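Local coordinates for parvulin 42 (PDB 6GMP), which probably catalyses the cis-trans isomerisation of peptidyl-prolyl bonds through its C-terminal parvulin-type domain, the part contained in this chain, at residues A46-H51 against S106-T111. Sequence-based numbering, arbitrary orientation.
Sequences AILAQH and SAPVET
Leu-48, on the last turn of helix 37-49, carries the whole contact, laying its isobutyl end against the backbone and proline ring that lead into strand 109-111. Leu-48 CD2 sits 3.6 Å from Ser-106 O. The same methyl also touches Ala-107 CA, and Leu-48 CD2 lies 3.8 Å from Pro-108 CD, so it spans three consecutive residues. Leu-48 CD1 reaches Ser-106 O at 3.8 Å, and both methyls press on that oxygen from the same side. Leucine suits the place because its forked end sets two methyls on the lead-in; with CG anti to the backbone N (chi1 171°), the step from CB to CG runs toward Ser-106 O. Pro-108 suits its place because its CD methylene, bonded to the ring nitrogen, offers a hydrocarbon surface where other residues would have an N-H; the leucine side chain and the ring meet at a slant. Ala-107 contributes mainly its CA, since its methyl is directed away from the helix.

The CB of Ser-106 also points away from the helix. Ser-106 OG bonds to Ala-107 O at 2.8 Å, approaching from 35° above the carbonyl plane, and to Ile-118 N; the Ser-106 backbone bonds to Ile-118 too, which ties the lead-in to strand 114-120. On the helical side, Gln-50 NE2 folds back onto Ile-47 O at 2.9 Å, using a lone pair in the carbonyl plane, with an N-H angle of 158°. Trp-57 and Val-105 also pack on Leu-48, while Ile-47 turns to Leu-117 and Phe-69.

The two segments share no hydrogen bond and bury just 102 Å² together, so they meet by van der Waals contact, while Ser-106 OG and Gln-50 NE2 find their partners elsewhere. A salt bridge from Arg-37 to Glu-110 gives helix 37-49 a second, charged link to this edge strand of the parvulin sheet.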
ATOM      1  N   ALA A  46      -8.366  -6.406   5.925  1.00 19.39           N
ATOM      2  CA  ALA A  46      -8.966  -7.558   5.268  1.00 20.65           C
ATOM      3  C   ALA A  46      -8.188  -7.999   4.032  1.00 19.86           C
ATOM      4  O   ALA A  46      -8.012  -9.207   3.817  1.00 19.90           O
ATOM      5  CB  ALA A  46     -10.406  -7.271   4.896  1.00 21.45           C
ATOM      6  N   ILE A  47      -7.724  -7.046   3.215  1.00 20.03           N
ATOM      7  CA  ILE A  47      -7.063  -7.410   1.969  0.59 22.59           C
ATOM      8  C   ILE A  47      -5.717  -8.067   2.274  1.00 19.90           C
ATOM      9  O   ILE A  47      -5.242  -8.913   1.496  1.00 20.67           O
ATOM     10  CB  ILE A  47      -7.005  -6.256   0.959  0.59 28.97           C
ATOM     11  CG1 ILE A  47      -6.189  -5.107   1.506  0.59 21.62           C
ATOM     12  CG2 ILE A  47      -8.435  -5.825   0.589  0.59 26.16           C
ATOM     13  CD1 ILE A  47      -6.049  -3.944   0.525  0.59 22.70           C
ATOM     14  N   LEU A  48      -5.124  -7.701   3.405  1.00 20.58           N
ATOM     15  CA  LEU A  48      -3.901  -8.335   3.858  1.00 21.61           C
ATOM     16  C   LEU A  48      -4.200  -9.715   4.445  1.00 20.36           C
ATOM     17  O   LEU A  48      -3.606 -10.740   4.066  1.00 21.72           O
ATOM     18  CB  LEU A  48      -3.258  -7.479   4.937  1.00 22.62           C
ATOM     19  CG  LEU A  48      -2.067  -8.076   5.686  1.00 23.77           C
ATOM     20  CD1 LEU A  48      -0.848  -8.264   4.762  1.00 25.00           C
ATOM     21  CD2 LEU A  48      -1.730  -7.190   6.875  1.00 23.68           C
ATOM     22  N   ALA A  49      -5.112  -9.738   5.412  1.00 20.22           N
ATOM     23  CA  ALA A  49      -5.334 -10.920   6.225  1.00 21.56           C
ATOM     24  C   ALA A  49      -5.979 -12.084   5.471  1.00 22.62           C
ATOM     25  O   ALA A  49      -5.879 -13.225   5.897  1.00 24.16           O
ATOM     26  CB  ALA A  49      -6.150 -10.560   7.452  1.00 23.43           C
ATOM     27  N   GLN A  50      -6.618 -11.810   4.336  1.00 21.24           N
ATOM     28  CA  GLN A  50      -7.162 -12.900   3.531  1.00 22.46           C
ATOM     29  C   GLN A  50      -6.044 -13.876   3.119  1.00 23.14           C
ATOM     30  O   GLN A  50      -6.309 -15.017   2.773  1.00 25.19           O
ATOM     31  CB  GLN A  50      -7.900 -12.361   2.301  1.00 22.34           C
ATOM     32  CG  GLN A  50      -6.991 -11.645   1.351  1.00 21.43           C
ATOM     33  CD  GLN A  50      -7.678 -11.117   0.100  1.00 20.87           C
ATOM     34  OE1 GLN A  50      -8.639 -11.683  -0.408  1.00 23.59           O
ATOM     35  NE2 GLN A  50      -7.129 -10.019  -0.419  1.00 20.11           N
ATOM     36  N   HIS A  51      -4.799 -13.405   3.155  1.00 22.56           N
ATOM     37  CA  HIS A  51      -3.641 -14.257   2.878  1.00 24.25           C
ATOM     38  C   HIS A  51      -2.672 -14.354   4.067  1.00 25.26           C
ATOM     39  O   HIS A  51      -1.460 -14.487   3.881  1.00 26.44           O
ATOM     40  CB  HIS A  51      -2.899 -13.730   1.653  1.00 25.76           C
ATOM     41  CG  HIS A  51      -3.768 -13.583   0.443  1.00 25.86           C
ATOM     42  ND1 HIS A  51      -4.510 -14.625  -0.066  1.00 27.98           N
ATOM     43  CD2 HIS A  51      -4.011 -12.519  -0.357  1.00 26.95           C
ATOM     44  CE1 HIS A  51      -5.176 -14.209  -1.130  1.00 29.24           C
ATOM     45  NE2 HIS A  51      -4.888 -12.935  -1.329  1.00 27.52           N
ATOM     46  N   SER A 106       3.893  -5.604   5.094  1.00 23.01           N
ATOM     47  CA  SER A 106       3.645  -4.973   6.379  1.00 23.70           C
ATOM     48  C   SER A 106       2.200  -5.143   6.839  1.00 25.88           C
ATOM     49  O   SER A 106       1.312  -5.477   6.054  1.00 26.73           O
ATOM     50  CB  SER A 106       3.945  -3.482   6.293  1.00 24.95           C
ATOM     51  OG  SER A 106       2.983  -2.816   5.487  1.00 23.03           O
ATOM     52  N   ALA A 107       1.977  -4.879   8.122  1.00 28.79           N
ATOM     53  CA  ALA A 107       0.642  -4.617   8.626  1.00 28.83           C
ATOM     54  C   ALA A 107       0.211  -3.279   8.060  1.00 27.03           C
ATOM     55  O   ALA A 107       1.042  -2.530   7.545  1.00 29.39           O
ATOM     56  CB  ALA A 107       0.645  -4.556  10.126  1.00 33.36           C
ATOM     57  N   PRO A 108      -1.086  -2.966   8.144  1.00 25.44           N
ATOM     58  CA  PRO A 108      -1.504  -1.650   7.649  1.00 27.83           C
ATOM     59  C   PRO A 108      -0.768  -0.519   8.359  1.00 28.88           C
ATOM     60  O   PRO A 108      -0.681  -0.505   9.580  1.00 31.88           O
ATOM     61  CB  PRO A 108      -3.002  -1.618   7.969  1.00 28.43           C
ATOM     62  CG  PRO A 108      -3.418  -3.073   8.004  1.00 30.04           C
ATOM     63  CD  PRO A 108      -2.227  -3.784   8.596  1.00 26.87           C
ATOM     64  N   VAL A 109      -0.220   0.406   7.582  1.00 24.75           N
ATOM     65  CA  VAL A 109       0.444   1.580   8.141  1.00 26.61           C
ATOM     66  C   VAL A 109      -0.135   2.826   7.507  1.00 28.53           C
ATOM     67  O   VAL A 109      -0.332   2.904   6.292  1.00 23.20           O
ATOM     68  CB  VAL A 109       1.979   1.555   7.962  1.00 31.89           C
ATOM     69  CG1 VAL A 109       2.371   1.433   6.511  1.00 33.14           C
ATOM     70  CG2 VAL A 109       2.595   2.807   8.567  1.00 31.04           C
ATOM     71  N   GLU A 110      -0.406   3.805   8.350  1.00 30.35           N
ATOM     72  CA  GLU A 110      -1.118   4.985   7.928  1.00 30.84           C
ATOM     73  C   GLU A 110      -0.182   6.170   7.739  1.00 31.81           C
ATOM     74  O   GLU A 110       0.766   6.372   8.510  1.00 36.04           O
ATOM     75  CB  GLU A 110      -2.170   5.315   8.972  1.00 37.12           C
ATOM     76  CG  GLU A 110      -3.085   6.419   8.569  1.00 43.47           C
ATOM     77  CD  GLU A 110      -4.078   6.733   9.652  1.00 39.75           C
ATOM     78  OE1 GLU A 110      -3.948   6.152  10.753  1.00 41.96           O
ATOM     79  OE2 GLU A 110      -4.971   7.560   9.400  1.00 41.17           O
ATOM     80  N   THR A 111      -0.458   6.949   6.702  1.00 31.77           N
ATOM     81  CA  THR A 111       0.181   8.239   6.513  1.00 28.16           C
ATOM     82  C   THR A 111      -0.872   9.231   6.033  1.00 32.09           C
ATOM     83  O   THR A 111      -2.055   8.897   5.972  1.00 30.28           O
ATOM     84  CB  THR A 111       1.288   8.176   5.467  1.00 27.77           C
ATOM     85  OG1 THR A 111       0.706   8.012   4.171  1.00 27.24           O
ATOM     86  CG2 THR A 111       2.241   7.024   5.755  1.00 28.94           C
TER